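Side-chain contacts in CMP-sialic acid transporter 1 (Zea mays, PDB 6I1R), which probably carries CMP-sialic acid from the cytoplasm into the Golgi in exchange for CMP, and here holds CMP in an outward-facing state: residues P38-L43 with T235-V240; W193-L198 with T246-S251; L74-S79 with V203-G208. The protein carries 5 engineered substitutions. One frame throughout, in Å; residues are numbered along the deposited sequence.

Contact 1. Residues P38-L43 with T235-V240; sequences PFLAEL and TTWMVV. With C5P (cytidine-5'-monophosphate), chain D.
Leu40 reaches across to Val240 and Trp237 on the facing helix, and its side chain is most of what Pro38-Leu43 contributes. Its CB lies 3.8 Å from CG1 of Val240. The first torsion (chi1 -64°) sets Leu40 CG beside the backbone N and anti to the carbonyl carbon; the extended second torsion (-172°) then carries CD1 onward to the benzene part of the indole. There Leu40 CD1 is 3.8 Å from Trp237 CH2 and 4.0 Å from CZ3 of the same ring, an oblique approach. The CA-CB bond of Trp237 does not aim at the other helix, yet CH2 and CZ3 of its benzene ring come within contact of Leu40.

Val240 uses the same CG1 on the backbone: this methyl is 4.0 Å from Ala41 N. The small Ala41 is consistent with the close approach of the two helices here, its CA standing 5.1 Å from the CA of Val240. No hydrogen bond crosses; the join is apolar packing, and the axes of the two segments come within 9.9 Å at a crossing angle of -53°. Phe229 also meets Trp237 edge-to-face.

Another side of helix 37-59 faces the nucleotide. Pro38 CB is 3.7 Å from C5 of the cytosine, and Glu42 OE2 lies 3.2 Å from the phosphate oxygen O3P. Glu42 OE2 also forms a salt bridge with Lys45, which probably offsets the closeness of two acidic groups. One helix thus presents apolar residues to a neighbour and pocket residues to CMP, as fits the transmembrane helix bundle of a nucleotide-sugar transporter of the DMT clan, whose substrate site lies between helices.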
loop_
_atom_site.group_PDB
_atom_site.type_symbol
_atom_site.label_atom_id
_atom_site.label_comp_id
_atom_site.label_asym_id
_atom_site.label_seq_id
_atom_site.Cartn_x
_atom_site.Cartn_y
_atom_site.Cartn_z
ATOM N N PRO B 38 9.353 10.671 5.118
ATOM C CA PRO B 38 9.261 12.002 5.739
ATOM C C PRO B 38 10.410 12.279 6.721
ATOM O O PRO B 38 10.824 13.428 6.867
ATOM C CB PRO B 38 7.921 12.010 6.487
ATOM C CG PRO B 38 7.103 10.993 5.748
ATOM C CD PRO B 38 8.111 9.931 5.370
ATOM N N PHE B 39 10.904 11.230 7.378
ATOM C CA PHE B 39 12.047 11.337 8.287
ATOM C C PHE B 39 13.308 11.696 7.489
ATOM O O PHE B 39 13.993 12.667 7.811
ATOM C CB PHE B 39 12.216 10.036 9.076
ATOM C CG PHE B 39 13.445 9.966 9.948
ATOM C CD1 PHE B 39 13.462 10.550 11.206
ATOM C CD2 PHE B 39 14.582 9.300 9.515
ATOM C CE1 PHE B 39 14.592 10.477 12.007
ATOM C CE2 PHE B 39 15.711 9.227 10.318
ATOM C CZ PHE B 39 15.714 9.815 11.561
ATOM N N LEU B 40 13.597 10.914 6.449
ATOM C CA LEU B 40 14.763 11.158 5.590
ATOM C C LEU B 40 14.614 12.503 4.870
ATOM O O LEU B 40 15.603 13.206 4.665
ATOM C CB LEU B 40 14.907 10.021 4.572
ATOM C CG LEU B 40 15.209 8.635 5.140
ATOM C CD1 LEU B 40 15.518 7.657 4.017
ATOM C CD2 LEU B 40 16.361 8.681 6.134
ATOM N N ALA B 41 13.389 12.849 4.480
ATOM C CA ALA B 41 13.128 14.109 3.783
ATOM C C ALA B 41 13.447 15.290 4.707
ATOM O O ALA B 41 14.035 16.272 4.264
ATOM C CB ALA B 41 11.700 14.156 3.298
ATOM N N GLU B 42 13.065 15.184 5.979
ATOM C CA GLU B 42 13.354 16.231 6.966
ATOM C C GLU B 42 14.864 16.292 7.225
ATOM O O GLU B 42 15.441 17.379 7.290
ATOM C CB GLU B 42 12.601 15.979 8.275
ATOM C CG GLU B 42 11.163 16.467 8.258
ATOM C CD GLU B 42 11.004 17.974 8.176
ATOM O OE1 GLU B 42 10.910 18.618 9.240
ATOM O OE2 GLU B 42 10.973 18.501 7.046
ATOM N N LEU B 43 15.493 15.127 7.367
ATOM C CA LEU B 43 16.934 15.056 7.620
ATOM C C LEU B 43 17.688 15.765 6.485
ATOM O O LEU B 43 18.655 16.486 6.733
ATOM C CB LEU B 43 17.360 13.587 7.745
ATOM C CG LEU B 43 18.475 13.308 8.752
ATOM C CD1 LEU B 43 17.993 13.541 10.176
ATOM C CD2 LEU B 43 19.004 11.890 8.595
ATOM N N THR B 235 14.652 5.193 -7.282
ATOM C CA THR B 235 13.456 6.059 -7.377
ATOM C C THR B 235 13.021 6.463 -5.968
ATOM O O THR B 235 12.681 7.620 -5.762
ATOM C CB THR B 235 12.273 5.492 -8.184
ATOM O OG1 THR B 235 11.380 4.625 -7.484
ATOM C CG2 THR B 235 12.694 4.754 -9.423
ATOM N N THR B 236 13.079 5.551 -4.998
ATOM C CA THR B 236 12.746 5.910 -3.619
ATOM C C THR B 236 13.596 7.111 -3.182
ATOM O O THR B 236 13.073 8.053 -2.594
ATOM C CB THR B 236 12.938 4.733 -2.655
ATOM O OG1 THR B 236 12.415 3.547 -3.254
ATOM C CG2 THR B 236 12.255 4.960 -1.326
ATOM N N TRP B 237 14.893 7.070 -3.487
ATOM C CA TRP B 237 15.815 8.146 -3.104
ATOM C C TRP B 237 15.514 9.426 -3.893
ATOM O O TRP B 237 15.753 10.527 -3.385
ATOM C CB TRP B 237 17.280 7.717 -3.276
ATOM C CG TRP B 237 17.806 6.869 -2.156
ATOM C CD1 TRP B 237 18.149 5.550 -2.219
ATOM C CD2 TRP B 237 18.049 7.281 -0.798
ATOM N NE1 TRP B 237 18.587 5.112 -0.999
ATOM C CE2 TRP B 237 18.538 6.151 -0.107
ATOM C CE3 TRP B 237 17.902 8.485 -0.098
ATOM C CZ2 TRP B 237 18.878 6.195 1.245
ATOM C CZ3 TRP B 237 18.238 8.528 1.238
ATOM C CH2 TRP B 237 18.720 7.397 1.898
ATOM N N MET B 238 15.018 9.291 -5.122
ATOM C CA MET B 238 14.658 10.461 -5.924
ATOM C C MET B 238 13.562 11.264 -5.209
ATOM O O MET B 238 13.658 12.490 -5.129
ATOM C CB MET B 238 14.177 10.068 -7.326
ATOM C CG MET B 238 15.311 9.808 -8.304
ATOM S SD MET B 238 14.739 9.194 -9.913
ATOM C CE MET B 238 14.217 10.721 -10.692
ATOM N N VAL B 239 12.548 10.584 -4.670
ATOM C CA VAL B 239 11.410 11.297 -4.064
ATOM C C VAL B 239 11.846 11.866 -2.706
ATOM O O VAL B 239 11.325 12.897 -2.292
ATOM C CB VAL B 239 10.130 10.439 -3.935
ATOM C CG1 VAL B 239 10.035 9.359 -5.003
ATOM C CG2 VAL B 239 9.960 9.827 -2.552
ATOM N N VAL B 240 12.785 11.210 -2.019
ATOM C CA VAL B 240 13.294 11.730 -0.743
ATOM C C VAL B 240 13.939 13.098 -0.997
ATOM O O VAL B 240 13.671 14.058 -0.271
ATOM C CB VAL B 240 14.283 10.760 -0.064
ATOM C CG1 VAL B 240 15.031 11.421 1.086
ATOM C CG2 VAL B 240 13.592 9.493 0.417
HETATM O O3P C5P D . 7.809 18.291 6.906
HETATM P P C5P D . 6.598 17.687 7.575
HETATM O O1P C5P D . 5.354 18.540 7.497
HETATM O O2P C5P D . 6.373 16.228 7.259
HETATM O "O5'" C5P D . 6.977 17.694 9.140
HETATM C "C5'" C5P D . 7.117 16.469 9.857
HETATM C "C4'" C5P D . 6.103 16.427 10.993
HETATM O "O4'" C5P D . 4.902 15.794 10.544
HETATM C "C3'" C5P D . 6.635 15.637 12.180
HETATM O "O3'" C5P D . 6.770 16.501 13.315
HETATM C "C2'" C5P D . 5.642 14.506 12.414
HETATM O "O2'" C5P D . 5.049 14.549 13.718
HETATM C "C1'" C5P D . 4.561 14.665 11.354
HETATM N N1 C5P D . 4.496 13.457 10.529
HETATM C C2 C5P D . 3.999 12.256 11.077
HETATM N N3 C5P D . 3.936 11.138 10.322
HETATM C C4 C5P D . 4.349 11.161 9.036
HETATM C C5 C5P D . 4.841 12.337 8.483
HETATM C C6 C5P D . 4.907 13.489 9.257
HETATM O O2 C5P D . 3.615 12.227 12.267
HETATM N N4 C5P D . 4.282 10.035 8.285
#

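Contact 2. Residues W193-L198 with T246-S251; sequences WQNVQL and TGLLVS
A side-chain hydrogen bond between two transmembrane helices joins Asn195 of helix 191-216 to Ser251 of helix 234-256. The hydroxyl Ser251 OG donates to Asn195 OD1 at 2.5 Å, shorter than usual, so its exact length is doubtful. The donor sits 21° out of the carbonyl plane, with a C=O...donor angle of 149°. Asn195 presents its amide with CG anti to the carbonyl carbon (chi1 -70°), while Ser251 OG swings to the position anti to its own N.

On the nitrogen side of the amide, Leu248 CD2 packs at 4.0 Å from Asn195 ND2, the two side chains crossing at about a right angle. Leu198 CD2 makes a looser approach, 4.4 Å from Ser251 OG. The polar pair is therefore flanked by leucine methyls, and Asn195 ND2 has a weak bond to Ser49 OG.

The contact is small, 129 Å² summed over both sides, and the axes of the two segments come no closer than 11.3 Å. Helix 37-59 takes part in the same junction: its Val48 and Ser49 touch Leu248, and Ser49 also touches Val196. Behind helix 234-256, helix 3-24 packs against Thr246 and Leu249.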
loop_
_atom_site.group_PDB
_atom_site.type_symbol
_atom_site.label_atom_id
_atom_site.label_comp_id
_atom_site.label_asym_id
_atom_site.label_seq_id
_atom_site.Cartn_x
_atom_site.Cartn_y
_atom_site.Cartn_z
ATOM N N TRP B 193 18.810 29.611 9.304
ATOM C CA TRP B 193 18.751 29.386 10.758
ATOM C C TRP B 193 17.310 29.075 11.183
ATOM O O TRP B 193 17.091 28.302 12.118
ATOM C CB TRP B 193 19.333 30.583 11.524
ATOM C CG TRP B 193 19.022 30.589 12.991
ATOM C CD1 TRP B 193 18.326 31.545 13.672
ATOM C CD2 TRP B 193 19.383 29.590 13.963
ATOM N NE1 TRP B 193 18.235 31.217 14.997
ATOM C CE2 TRP B 193 18.871 30.021 15.207
ATOM C CE3 TRP B 193 20.086 28.380 13.909
ATOM C CZ2 TRP B 193 19.042 29.284 16.378
ATOM C CZ3 TRP B 193 20.254 27.652 15.067
ATOM C CH2 TRP B 193 19.739 28.100 16.284
ATOM N N GLN B 194 16.336 29.675 10.504
ATOM C CA GLN B 194 14.927 29.399 10.786
ATOM C C GLN B 194 14.615 27.956 10.369
ATOM O O GLN B 194 13.986 27.205 11.122
ATOM C CB GLN B 194 14.039 30.433 10.090
ATOM C CG GLN B 194 14.188 31.835 10.670
ATOM C CD GLN B 194 13.364 32.874 9.951
ATOM O OE1 GLN B 194 13.324 32.928 8.724
ATOM N NE2 GLN B 194 12.708 33.731 10.719
ATOM N N ASN B 195 15.086 27.569 9.187
ATOM C CA ASN B 195 14.975 26.191 8.713
ATOM C C ASN B 195 15.605 25.232 9.731
ATOM O O ASN B 195 14.995 24.228 10.089
ATOM C CB ASN B 195 15.639 26.001 7.346
ATOM C CG ASN B 195 14.890 26.670 6.213
ATOM O OD1 ASN B 195 13.770 27.141 6.393
ATOM N ND2 ASN B 195 15.503 26.715 5.042
ATOM N N VAL B 196 16.818 25.545 10.190
ATOM C CA VAL B 196 17.575 24.623 11.054
ATOM C C VAL B 196 16.761 24.323 12.321
ATOM O O VAL B 196 16.707 23.173 12.749
ATOM C CB VAL B 196 18.980 25.166 11.387
ATOM C CG1 VAL B 196 19.574 24.511 12.628
ATOM C CG2 VAL B 196 19.932 25.019 10.209
ATOM N N GLN B 197 16.129 25.339 12.906
ATOM C CA GLN B 197 15.327 25.145 14.121
ATOM C C GLN B 197 14.047 24.375 13.775
ATOM O O GLN B 197 13.675 23.418 14.460
ATOM C CB GLN B 197 14.935 26.482 14.751
ATOM C CG GLN B 197 16.106 27.370 15.137
ATOM C CD GLN B 197 15.656 28.804 15.261
ATOM O OE1 GLN B 197 15.112 29.217 16.284
ATOM N NE2 GLN B 197 15.856 29.570 14.201
ATOM N N LEU B 198 13.381 24.822 12.714
ATOM C CA LEU B 198 12.122 24.232 12.263
ATOM C C LEU B 198 12.310 22.731 12.011
ATOM O O LEU B 198 11.568 21.911 12.549
ATOM C CB LEU B 198 11.669 24.956 10.991
ATOM C CG LEU B 198 10.345 24.489 10.387
ATOM C CD1 LEU B 198 9.189 24.722 11.351
ATOM C CD2 LEU B 198 10.080 25.188 9.062
ATOM N N THR B 246 11.223 20.495 -2.499
ATOM C CA THR B 246 9.979 21.270 -2.484
ATOM C C THR B 246 9.776 21.892 -1.095
ATOM O O THR B 246 9.340 23.037 -0.990
ATOM C CB THR B 246 8.780 20.415 -2.919
ATOM O OG1 THR B 246 8.726 19.244 -2.103
ATOM C CG2 THR B 246 8.844 20.015 -4.378
ATOM N N GLY B 247 10.127 21.150 -0.047
ATOM C CA GLY B 247 9.992 21.620 1.330
ATOM C C GLY B 247 10.858 22.835 1.633
ATOM O O GLY B 247 10.480 23.668 2.458
ATOM N N LEU B 248 12.022 22.940 0.991
ATOM C CA LEU B 248 12.888 24.118 1.160
ATOM C C LEU B 248 12.260 25.321 0.443
ATOM O O LEU B 248 12.352 26.456 0.922
ATOM C CB LEU B 248 14.288 23.827 0.608
ATOM C CG LEU B 248 15.133 22.833 1.406
ATOM C CD1 LEU B 248 16.443 22.546 0.689
ATOM C CD2 LEU B 248 15.397 23.340 2.817
ATOM N N LEU B 249 11.628 25.061 -0.698
ATOM C CA LEU B 249 10.963 26.113 -1.464
ATOM C C LEU B 249 9.755 26.628 -0.674
ATOM O O LEU B 249 9.496 27.831 -0.653
ATOM C CB LEU B 249 10.538 25.567 -2.831
ATOM C CG LEU B 249 11.666 25.055 -3.726
ATOM C CD1 LEU B 249 11.104 24.423 -4.990
ATOM C CD2 LEU B 249 12.643 26.167 -4.079
ATOM N N VAL B 250 9.035 25.721 -0.019
ATOM C CA VAL B 250 7.888 26.113 0.801
ATOM C C VAL B 250 8.373 27.093 1.878
ATOM O O VAL B 250 7.731 28.115 2.112
ATOM C CB VAL B 250 7.171 24.893 1.415
ATOM C CG1 VAL B 250 6.167 25.298 2.486
ATOM C CG2 VAL B 250 6.492 24.046 0.349
ATOM N N SER B 251 9.514 26.792 2.498
ATOM C CA SER B 251 10.069 27.652 3.545
ATOM C C SER B 251 10.434 29.018 2.951
ATOM O O SER B 251 10.092 30.057 3.518
ATOM C CB SER B 251 11.255 27.007 4.221
ATOM O OG SER B 251 11.387 27.468 5.559
#

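Contact 3. Residues L74-S79 with V203-G208; sequences LYVVPS and VIFNMG. With C5P (cytidine-5'-monophosphate), chain D.
Phe205 packs its ring against Ser79 and Val76, which both lie on one side of the ring plane, Ser79 over the face and Val76 obliquely near the tip; these three side chains make up nearly all of the contact. The CA-CB bond of Phe205 points toward the opposite segment. Its torsions (chi1 -88°, chi2 61°) turn one face of the ring to Ser79, whose CB lies 4.1 Å from the ring centroid and 21° off the normal: a CH-pi contact. The methylene is offset toward the rim at the near end, with Ser79 CB 3.8 Å from Phe205 CG. Ser79 OG stands beside its backbone N, anti to the carbonyl carbon, leaving CB to meet the ring.

At the far end a valine methyl takes over. Val76 CG1, anti to its backbone N, lies 3.7 Å from Phe205 CZ and 3.9 Å from CE1 of that ring, and the two side chains cross at about a right angle. Serine and valine follow one another along the same side of the ring, with no hydrogen bond between the segments.

O3' of CMP lies beside the CB atoms of both residues, 3.3 Å from Ser79 CB and 3.0 Å from Phe205 CB. A phenylalanine of helix 191-216 that lies against helix 76-92 beside the ribose forms part of the CMP pocket, together with Ser79 and Asn206.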
loop_
_atom_site.group_PDB
_atom_site.type_symbol
_atom_site.label_atom_id
_atom_site.label_comp_id
_atom_site.label_asym_id
_atom_site.label_seq_id
_atom_site.Cartn_x
_atom_site.Cartn_y
_atom_site.Cartn_z
ATOM N N LEU B 74 9.259 28.147 19.811
ATOM C CA LEU B 74 8.039 28.322 19.009
ATOM C C LEU B 74 8.075 27.448 17.746
ATOM O O LEU B 74 7.028 27.197 17.150
ATOM C CB LEU B 74 7.870 29.803 18.645
ATOM C CG LEU B 74 6.903 30.591 19.526
ATOM C CD1 LEU B 74 7.356 30.587 20.977
ATOM C CD2 LEU B 74 6.749 32.015 19.016
ATOM N N TYR B 75 9.253 26.973 17.342
ATOM C CA TYR B 75 9.369 26.142 16.137
ATOM C C TYR B 75 8.877 24.712 16.410
ATOM O O TYR B 75 8.830 23.897 15.485
ATOM C CB TYR B 75 10.809 26.160 15.614
ATOM C CG TYR B 75 11.219 27.470 14.991
ATOM C CD1 TYR B 75 11.726 28.502 15.764
ATOM C CD2 TYR B 75 11.090 27.686 13.629
ATOM C CE1 TYR B 75 12.102 29.711 15.200
ATOM C CE2 TYR B 75 11.461 28.889 13.049
ATOM C CZ TYR B 75 11.969 29.906 13.837
ATOM O OH TYR B 75 12.336 31.096 13.279
ATOM N N VAL B 76 8.499 24.408 17.652
ATOM C CA VAL B 76 7.941 23.093 17.991
ATOM C C VAL B 76 6.531 22.990 17.391
ATOM O O VAL B 76 6.142 21.935 16.886
ATOM C CB VAL B 76 7.905 22.854 19.517
ATOM C CG1 VAL B 76 7.379 21.466 19.859
ATOM C CG2 VAL B 76 9.258 23.071 20.180
ATOM N N VAL B 77 5.795 24.100 17.428
ATOM C CA VAL B 77 4.341 24.100 17.219
ATOM C C VAL B 77 3.997 23.405 15.893
ATOM O O VAL B 77 3.204 22.464 15.895
ATOM C CB VAL B 77 3.756 25.526 17.301
ATOM C CG1 VAL B 77 2.298 25.577 16.863
ATOM C CG2 VAL B 77 3.911 26.113 18.697
ATOM N N PRO B 78 4.595 23.838 14.766
ATOM C CA PRO B 78 4.262 23.190 13.486
ATOM C C PRO B 78 4.339 21.657 13.560
ATOM O O PRO B 78 3.465 20.971 13.027
ATOM C CB PRO B 78 5.299 23.721 12.487
ATOM C CG PRO B 78 5.670 25.064 13.047
ATOM C CD PRO B 78 5.631 24.858 14.547
ATOM N N SER B 79 5.365 21.141 14.231
ATOM C CA SER B 79 5.562 19.694 14.363
ATOM C C SER B 79 4.439 19.073 15.205
ATOM O O SER B 79 3.997 17.961 14.912
ATOM C CB SER B 79 6.920 19.377 14.940
ATOM O OG SER B 79 7.946 19.643 13.994
ATOM N N VAL B 203 12.555 16.608 12.656
ATOM C CA VAL B 203 13.338 15.372 12.751
ATOM C C VAL B 203 12.998 14.677 14.076
ATOM O O VAL B 203 12.656 13.499 14.085
ATOM C CB VAL B 203 14.853 15.641 12.613
ATOM C CG1 VAL B 203 15.703 14.559 13.266
ATOM C CG2 VAL B 203 15.255 15.818 11.156
ATOM N N ILE B 204 13.073 15.423 15.174
ATOM C CA ILE B 204 12.803 14.884 16.514
ATOM C C ILE B 204 11.426 14.207 16.522
ATOM O O ILE B 204 11.303 13.055 16.940
ATOM C CB ILE B 204 12.913 15.991 17.587
ATOM C CG1 ILE B 204 14.357 16.476 17.753
ATOM C CG2 ILE B 204 12.328 15.530 18.914
ATOM C CD1 ILE B 204 14.477 17.886 18.284
ATOM N N PHE B 205 10.402 14.913 16.043
ATOM C CA PHE B 205 9.019 14.425 16.141
ATOM C C PHE B 205 8.791 13.251 15.178
ATOM O O PHE B 205 8.177 12.258 15.568
ATOM C CB PHE B 205 8.021 15.561 15.899
ATOM C CG PHE B 205 7.647 16.346 17.132
ATOM C CD1 PHE B 205 8.608 17.038 17.855
ATOM C CD2 PHE B 205 6.331 16.402 17.566
ATOM C CE1 PHE B 205 8.260 17.761 18.986
ATOM C CE2 PHE B 205 5.985 17.127 18.696
ATOM C CZ PHE B 205 6.950 17.805 19.405
ATOM N N ASN B 206 9.271 13.361 13.936
ATOM C CA ASN B 206 9.246 12.234 12.983
ATOM C C ASN B 206 9.825 10.977 13.642
ATOM O O ASN B 206 9.300 9.877 13.472
ATOM C CB ASN B 206 10.045 12.524 11.707
ATOM C CG ASN B 206 9.203 13.053 10.565
ATOM O OD1 ASN B 206 9.245 14.240 10.254
ATOM N ND2 ASN B 206 8.448 12.178 9.922
ATOM N N MET B 207 10.917 11.168 14.379
ATOM C CA MET B 207 11.669 10.082 15.003
ATOM C C MET B 207 10.876 9.513 16.187
ATOM O O MET B 207 10.777 8.295 16.346
ATOM C CB MET B 207 13.029 10.593 15.492
ATOM C CG MET B 207 14.048 9.502 15.748
ATOM S SD MET B 207 15.745 10.140 15.698
ATOM C CE MET B 207 15.680 11.369 17.000
ATOM N N GLY B 208 10.322 10.404 17.009
ATOM C CA GLY B 208 9.472 10.010 18.132
ATOM C C GLY B 208 8.238 9.244 17.680
ATOM O O GLY B 208 7.749 8.370 18.398
HETATM O O3P C5P D . 7.809 18.291 6.906
HETATM P P C5P D . 6.598 17.687 7.575
HETATM O O1P C5P D . 5.354 18.540 7.497
HETATM O O2P C5P D . 6.373 16.228 7.259
HETATM O "O5'" C5P D . 6.977 17.694 9.140
HETATM C "C5'" C5P D . 7.117 16.469 9.857
HETATM C "C4'" C5P D . 6.103 16.427 10.993
HETATM O "O4'" C5P D . 4.902 15.794 10.544
HETATM C "C3'" C5P D . 6.635 15.637 12.180
HETATM O "O3'" C5P D . 6.770 16.501 13.315
HETATM C "C2'" C5P D . 5.642 14.506 12.414
HETATM O "O2'" C5P D . 5.049 14.549 13.718
HETATM C "C1'" C5P D . 4.561 14.665 11.354
HETATM N N1 C5P D . 4.496 13.457 10.529
HETATM C C2 C5P D . 3.999 12.256 11.077
HETATM N N3 C5P D . 3.936 11.138 10.322
HETATM C C4 C5P D . 4.349 11.161 9.036
HETATM C C5 C5P D . 4.841 12.337 8.483
HETATM C C6 C5P D . 4.907 13.489 9.257
HETATM O O2 C5P D . 3.615 12.227 12.267
HETATM N N4 C5P D . 4.282 10.035 8.285
#

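Contacts 1 and 3 both touch CMP but differ in place: contact 1 is largely buried, whereas contact 3 is partly buried, like contact 2. Apolar packing carries contact 1, an aromatic CH-pi contact marks contact 3, and contact 2 alone has a hydrogen bond between its segments. Helix 234-256 serves contacts 1 and 2, whose centres are about 15 Å apart, and helix 191-216 serves contacts 2 and 3, about 13 Å apart between centres. Contacts 1 and 3 meet directly where Pro38 and Glu42 pack on Asn206 and Leu43 on Val203; Tyr75 and Pro78 reach contact 2 through Gln194, Gln197 and Leu198. Shared helices thus link the packing around the nucleotide to the rest of the bundle.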